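PDB 4FXT: uncharacterized protein from Bacteroides ovatus, which is of unknown function but belongs to the DUF3823 family, which joins a transthyretin-like N-terminal domain to an E-set-like C-terminal domain. Local coordinates for residues P96-R101 with F116-V121; I132-G137 with L177-G182. All blocks are in the same frame, centred on the assembly; numbering follows the deposited sequence.

Following the chain from the N terminus, the transthyretin-like part comes first, and contact 1 (96-101 with 116-121) then closes a loop of 14 residues, 11 of them in strands: the hairpin of strands 98-108 and 111-120. The next strand, 127-135, carries the first half of contact 2 (132-137 with 177-182), which closes a longer loop of 39 residues. The two loops lie in series, neither nested nor crossing. Contact 1 belongs to a three-stranded antiparallel sheet and contact 2 to a four-stranded one. With centres about 18 Å apart, they meet at Val181, whose CG1 lies 4.0 Å from Val100 CG1 and 4.1 Å from Phe116 CG, consistent with the two sheets packing face to face as a sandwich.

Contact 1 of 2, residues P96-R101 with F116-V121; sequences PYFFVR and FTINKV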
loop_
_atom_site.group_PDB
_atom_site.type_symbol
_atom_site.label_atom_id
_atom_site.label_comp_id
_atom_site.label_asym_id
_atom_site.label_seq_id
_atom_site.Cartn_x
_atom_site.Cartn_y
_atom_site.Cartn_z
ATOM N N PRO A 96 1.173 5.771 -8.197
ATOM C CA PRO A 96 -0.177 5.697 -7.605
ATOM C C PRO A 96 -1.093 6.814 -8.116
ATOM O O PRO A 96 -0.601 7.844 -8.601
ATOM C CB PRO A 96 0.074 5.854 -6.095
ATOM C CG PRO A 96 1.527 5.920 -5.909
ATOM C CD PRO A 96 2.177 6.188 -7.194
ATOM N N TYR A 97 -2.429 6.609 -8.033
ATOM C CA TYR A 97 -3.359 7.645 -8.486
ATOM C C TYR A 97 -3.342 8.760 -7.442
ATOM O O TYR A 97 -3.134 9.940 -7.761
ATOM C CB TYR A 97 -4.746 7.061 -8.731
ATOM C CG TYR A 97 -4.723 5.977 -9.794
ATOM C CD1 TYR A 97 -4.615 6.299 -11.143
ATOM C CD2 TYR A 97 -4.830 4.628 -9.452
ATOM C CE1 TYR A 97 -4.563 5.310 -12.121
ATOM C CE2 TYR A 97 -4.802 3.631 -10.423
ATOM C CZ TYR A 97 -4.675 3.980 -11.761
ATOM O OH TYR A 97 -4.670 3.038 -12.765
ATOM N N PHE A 98 -3.420 8.344 -6.186
ATOM C CA PHE A 98 -3.297 9.138 -4.980
ATOM C C PHE A 98 -2.275 8.484 -4.074
ATOM O O PHE A 98 -2.206 7.238 -4.026
ATOM C CB PHE A 98 -4.654 9.292 -4.289
ATOM C CG PHE A 98 -5.656 10.159 -5.005
ATOM C CD1 PHE A 98 -6.512 9.619 -5.954
ATOM C CD2 PHE A 98 -5.770 11.506 -4.704
ATOM C CE1 PHE A 98 -7.446 10.417 -6.614
ATOM C CE2 PHE A 98 -6.719 12.301 -5.345
ATOM C CZ PHE A 98 -7.540 11.754 -6.309
ATOM N N PHE A 99 -1.449 9.300 -3.402
ATOM C CA PHE A 99 -0.409 8.769 -2.524
ATOM C C PHE A 99 -0.574 9.327 -1.104
ATOM O O PHE A 99 -0.901 10.506 -0.938
ATOM C CB PHE A 99 0.982 9.088 -3.096
ATOM C CG PHE A 99 2.165 8.603 -2.281
ATOM C CD1 PHE A 99 2.439 7.236 -2.155
ATOM C CD2 PHE A 99 3.042 9.502 -1.702
ATOM C CE1 PHE A 99 3.536 6.783 -1.409
ATOM C CE2 PHE A 99 4.154 9.052 -0.978
ATOM C CZ PHE A 99 4.399 7.696 -0.838
ATOM N N VAL A 100 -0.392 8.457 -0.089
ATOM C CA VAL A 100 -0.488 8.854 1.325
ATOM C C VAL A 100 0.920 8.935 1.920
ATOM O O VAL A 100 1.624 7.917 1.919
ATOM C CB VAL A 100 -1.392 7.905 2.177
ATOM C CG1 VAL A 100 -1.713 8.553 3.529
ATOM C CG2 VAL A 100 -2.697 7.579 1.453
ATOM N N ARG A 101 1.329 10.119 2.419
ATOM C CA ARG A 101 2.647 10.242 3.120
ATOM C C ARG A 101 2.561 11.009 4.468
ATOM O O ARG A 101 1.536 11.607 4.832
ATOM C CB ARG A 101 3.717 10.950 2.263
ATOM C CG ARG A 101 3.555 12.477 2.156
ATOM C CD ARG A 101 4.618 13.039 1.253
ATOM N NE ARG A 101 4.404 12.654 -0.144
ATOM C CZ ARG A 101 5.376 12.485 -1.034
ATOM N NH1 ARG A 101 6.655 12.573 -0.661
ATOM N NH2 ARG A 101 5.083 12.177 -2.294
ATOM N N PHE A 116 -1.936 13.117 8.445
ATOM C CA PHE A 116 -1.556 12.566 7.153
ATOM C C PHE A 116 -1.619 13.607 6.029
ATOM O O PHE A 116 -2.368 14.585 6.104
ATOM C CB PHE A 116 -2.507 11.390 6.807
ATOM C CG PHE A 116 -3.965 11.756 6.892
ATOM C CD1 PHE A 116 -4.645 11.706 8.110
ATOM C CD2 PHE A 116 -4.655 12.202 5.767
ATOM C CE1 PHE A 116 -5.992 12.095 8.195
ATOM C CE2 PHE A 116 -6.009 12.562 5.851
ATOM C CZ PHE A 116 -6.670 12.495 7.060
ATOM N N THR A 117 -0.870 13.339 4.960
ATOM C CA THR A 117 -0.826 14.153 3.759
ATOM C C THR A 117 -1.214 13.272 2.580
ATOM O O THR A 117 -0.884 12.072 2.551
ATOM C CB THR A 117 0.566 14.765 3.629
ATOM O OG1 THR A 117 0.893 15.423 4.863
ATOM C CG2 THR A 117 0.686 15.723 2.434
ATOM N N ILE A 118 -1.952 13.854 1.620
ATOM C CA ILE A 118 -2.462 13.144 0.424
ATOM C C ILE A 118 -2.096 13.921 -0.804
ATOM O O ILE A 118 -2.321 15.135 -0.864
ATOM C CB ILE A 118 -3.994 12.896 0.487
ATOM C CG1 ILE A 118 -4.367 12.089 1.774
ATOM C CG2 ILE A 118 -4.502 12.205 -0.785
ATOM C CD1 ILE A 118 -5.836 11.932 2.039
ATOM N N ASN A 119 -1.533 13.222 -1.799
ATOM C CA ASN A 119 -1.146 13.814 -3.088
ATOM C C ASN A 119 -1.963 13.240 -4.226
ATOM O O ASN A 119 -2.240 12.042 -4.219
ATOM C CB ASN A 119 0.339 13.566 -3.354
ATOM C CG ASN A 119 1.300 14.066 -2.278
ATOM O OD1 ASN A 119 2.169 13.308 -1.778
ATOM N ND2 ASN A 119 1.138 15.323 -1.844
ATOM N N LYS A 120 -2.366 14.072 -5.188
ATOM C CA LYS A 120 -3.034 13.590 -6.400
ATOM C C LYS A 120 -1.932 13.494 -7.431
ATOM O O LYS A 120 -1.423 14.536 -7.878
ATOM C CB LYS A 120 -4.221 14.473 -6.811
ATOM C CG LYS A 120 -4.977 14.010 -8.062
ATOM C CD LYS A 120 -6.124 14.958 -8.355
ATOM C CE LYS A 120 -6.798 14.646 -9.636
ATOM N NZ LYS A 120 -7.968 15.532 -9.848
ATOM N N VAL A 121 -1.446 12.258 -7.683
ATOM C CA VAL A 121 -0.296 11.997 -8.561
ATOM C C VAL A 121 -0.775 11.926 -10.047
ATOM O O VAL A 121 -0.122 12.523 -10.904
ATOM C CB VAL A 121 0.419 10.705 -8.107
ATOM C CG1 VAL A 121 1.649 10.407 -8.961
ATOM C CG2 VAL A 121 0.803 10.788 -6.631
#
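Asn119 brings its amide to the edge of the Phe99 ring, the two planes only 19° apart, with OD1 near the ring plane and 3.9 Å from Phe99 CD2. Arg101 NE also lies at that edge, while Phe99 CE2 lies above one face of the guanidinium, displaced toward its rim. This cluster decorates one side of the antiparallel beta hairpin formed by strands 98-108 and 111-120. A chi1 of 76° places Arg101 CG between its backbone N and carbonyl carbon, and a further bend at chi3 directs NE to Asn119 OD1 (2.8 Å). NH2 adds a weak bond to the same oxygen. Beyond the hairpin, Arg101 NH1 forms a salt bridge with Asp17, and Asn119 ND2 is hydrogen-bonded to Asp158. On the other side, Phe98 and the extended Lys120 run alongside each other, with Phe98 CE2 3.6 Å from Lys120 CB; Phe98 and Val100 there pack on Val183 of the facing sheet. Reciprocal backbone bonds join Phe99 to Asn119 and Arg101 to Thr117, which fixes the register. Past the paired strands, Val121 CG2 touches Phe99 CB at 3.9 Å, and Val121 N donates to Tyr97 O at 2.9 Å.

Contact 2 of 2, residues I132-G137 with L177-G182; sequences IYLGTG and LYARVG. With EDO (1,2-ethanediol), chain O.
A chi1 of 56° puts Leu177 CG between its backbone N and carbonyl carbon, and chi2 of 68° then brings CD1 to 3.9 Å from Leu134 CD2; the two leucine side chains pass at a slant. Leu134 CD2 also rests on Ala179 CB, at 3.8 Å. Tyr178 turns CG anti to its carbonyl carbon, and its ring reaches the turn that follows strand 127-135. There Thr136 O lies in the plane of the ring at its edge, 3.4 Å from Tyr178 CD1, while Gly137 approaches obliquely. Replacing Tyr178 by an alanine would take away the ring and is likely to open a gap beside Thr136 O and Gly137, though the backbone pairing with Gly135 could persist. Two reciprocal pairs of backbone hydrogen bonds, Tyr133 with Arg180 and Gly135 with Tyr178, define the register of strands 127-135 and 176-185, the central pair of the four-stranded antiparallel sheet in a beta sandwich consistent with the E-set assignment. The bond from Tyr178 N to Gly135 O, 3.0 Å long, is nearly straight at 176°. Ile132, Leu134, Ala179 and Val181 face the sandwich interior, where Ile165 and Phe105 of the opposing sheet meet them. On the other side, Tyr133 sets its ring edge toward Gly182 N, and the Arg180 guanidinium points off the sheet and hydrogen-bonds through NH2, NE and NH1 to the carbonyl oxygens of Val23, Ser194 and Thr140. A 1,2-ethanediol, probably from the crystallisation liquor, bridges the turn: Thr136 N donates to its O2 at 2.8 Å and Gly137 N to its O1 at 3.0 Å.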
loop_
_atom_site.group_PDB
_atom_site.type_symbol
_atom_site.label_atom_id
_atom_site.label_comp_id
_atom_site.label_asym_id
_atom_site.label_seq_id
_atom_site.Cartn_x
_atom_site.Cartn_y
_atom_site.Cartn_z
ATOM N N ILE A 132 -9.648 6.026 7.675
ATOM C CA ILE A 132 -8.760 5.723 8.795
ATOM C C ILE A 132 -9.208 4.370 9.314
ATOM O O ILE A 132 -10.402 4.175 9.535
ATOM C CB ILE A 132 -8.662 6.799 9.917
ATOM C CG1 ILE A 132 -8.246 8.187 9.394
ATOM C CG2 ILE A 132 -7.733 6.357 11.055
ATOM C CD1 ILE A 132 -9.333 8.995 9.185
ATOM N N TYR A 133 -8.268 3.422 9.467
ATOM C CA TYR A 133 -8.590 2.065 9.907
ATOM C C TYR A 133 -7.797 1.703 11.159
ATOM O O TYR A 133 -6.638 2.105 11.292
ATOM C CB TYR A 133 -8.294 1.085 8.769
ATOM C CG TYR A 133 -9.004 1.474 7.484
ATOM C CD1 TYR A 133 -10.358 1.209 7.306
ATOM C CD2 TYR A 133 -8.327 2.124 6.455
ATOM C CE1 TYR A 133 -11.033 1.624 6.158
ATOM C CE2 TYR A 133 -8.982 2.512 5.292
ATOM C CZ TYR A 133 -10.340 2.264 5.149
ATOM O OH TYR A 133 -11.034 2.686 4.040
ATOM N N LEU A 134 -8.454 1.003 12.097
ATOM C CA LEU A 134 -7.854 0.443 13.318
ATOM C C LEU A 134 -8.045 -1.049 13.306
ATOM O O LEU A 134 -9.162 -1.496 13.045
ATOM C CB LEU A 134 -8.416 1.045 14.630
ATOM C CG LEU A 134 -8.399 2.597 14.838
ATOM C CD1 LEU A 134 -9.079 2.964 16.117
ATOM C CD2 LEU A 134 -6.989 3.177 14.803
ATOM N N GLY A 135 -6.969 -1.807 13.535
ATOM C CA GLY A 135 -6.990 -3.269 13.537
ATOM C C GLY A 135 -6.243 -3.901 14.693
ATOM O O GLY A 135 -5.425 -3.238 15.342
ATOM N N THR A 136 -6.521 -5.194 14.966
ATOM C CA THR A 136 -5.854 -5.892 16.074
ATOM C C THR A 136 -4.435 -6.323 15.624
ATOM O O THR A 136 -3.493 -6.294 16.427
ATOM C CB THR A 136 -6.675 -7.101 16.597
ATOM O OG1 THR A 136 -6.837 -8.043 15.561
ATOM C CG2 THR A 136 -8.057 -6.735 17.083
ATOM N N GLY A 137 -4.313 -6.686 14.337
ATOM C CA GLY A 137 -3.083 -7.169 13.729
ATOM C C GLY A 137 -2.412 -6.251 12.730
ATOM O O GLY A 137 -3.040 -5.361 12.178
ATOM N N LEU A 177 -2.533 -1.273 19.164
ATOM C CA LEU A 177 -3.299 -1.553 17.952
ATOM C C LEU A 177 -2.517 -1.080 16.724
ATOM O O LEU A 177 -1.515 -0.376 16.837
ATOM C CB LEU A 177 -4.715 -0.933 17.966
ATOM C CG LEU A 177 -4.870 0.615 18.184
ATOM C CD1 LEU A 177 -4.324 1.468 17.013
ATOM C CD2 LEU A 177 -6.311 0.977 18.385
ATOM N N TYR A 178 -3.015 -1.426 15.551
ATOM C CA TYR A 178 -2.410 -0.993 14.306
ATOM C C TYR A 178 -3.360 -0.031 13.645
ATOM O O TYR A 178 -4.578 -0.251 13.657
ATOM C CB TYR A 178 -2.060 -2.184 13.414
ATOM C CG TYR A 178 -0.989 -3.063 14.033
ATOM C CD1 TYR A 178 -1.325 -4.100 14.905
ATOM C CD2 TYR A 178 0.358 -2.858 13.748
ATOM C CE1 TYR A 178 -0.345 -4.921 15.464
ATOM C CE2 TYR A 178 1.347 -3.668 14.299
ATOM C CZ TYR A 178 0.992 -4.689 15.171
ATOM O OH TYR A 178 1.973 -5.444 15.760
ATOM N N ALA A 179 -2.813 1.095 13.168
ATOM C CA ALA A 179 -3.579 2.163 12.543
ATOM C C ALA A 179 -3.081 2.407 11.163
ATOM O O ALA A 179 -1.889 2.204 10.902
ATOM C CB ALA A 179 -3.488 3.425 13.369
ATOM N N ARG A 180 -3.978 2.833 10.263
ATOM C CA ARG A 180 -3.606 3.029 8.863
ATOM C C ARG A 180 -4.566 3.976 8.133
ATOM O O ARG A 180 -5.755 4.013 8.446
ATOM C CB ARG A 180 -3.625 1.648 8.175
ATOM C CG ARG A 180 -2.629 1.500 7.075
ATOM C CD ARG A 180 -2.651 0.098 6.550
ATOM N NE ARG A 180 -1.654 -0.066 5.497
ATOM C CZ ARG A 180 -1.652 -1.055 4.616
ATOM N NH1 ARG A 180 -2.628 -1.954 4.616
ATOM N NH2 ARG A 180 -0.710 -1.116 3.683
ATOM N N VAL A 181 -4.056 4.695 7.135
ATOM C CA VAL A 181 -4.831 5.651 6.333
ATOM C C VAL A 181 -4.865 5.136 4.899
ATOM O O VAL A 181 -3.818 4.748 4.381
ATOM C CB VAL A 181 -4.271 7.108 6.418
ATOM C CG1 VAL A 181 -5.128 8.077 5.634
ATOM C CG2 VAL A 181 -4.131 7.583 7.854
ATOM N N GLY A 182 -6.056 5.124 4.283
ATOM C CA GLY A 182 -6.253 4.658 2.914
ATOM C C GLY A 182 -6.964 5.665 2.054
ATOM O O GLY A 182 -7.894 6.301 2.523
HETATM C C1 EDO O . -7.244 -6.366 11.409
HETATM O O1 EDO O . -6.107 -7.090 11.907
HETATM C C2 EDO O . -8.597 -6.725 12.113
HETATM O O2 EDO O . -8.664 -6.269 13.461
#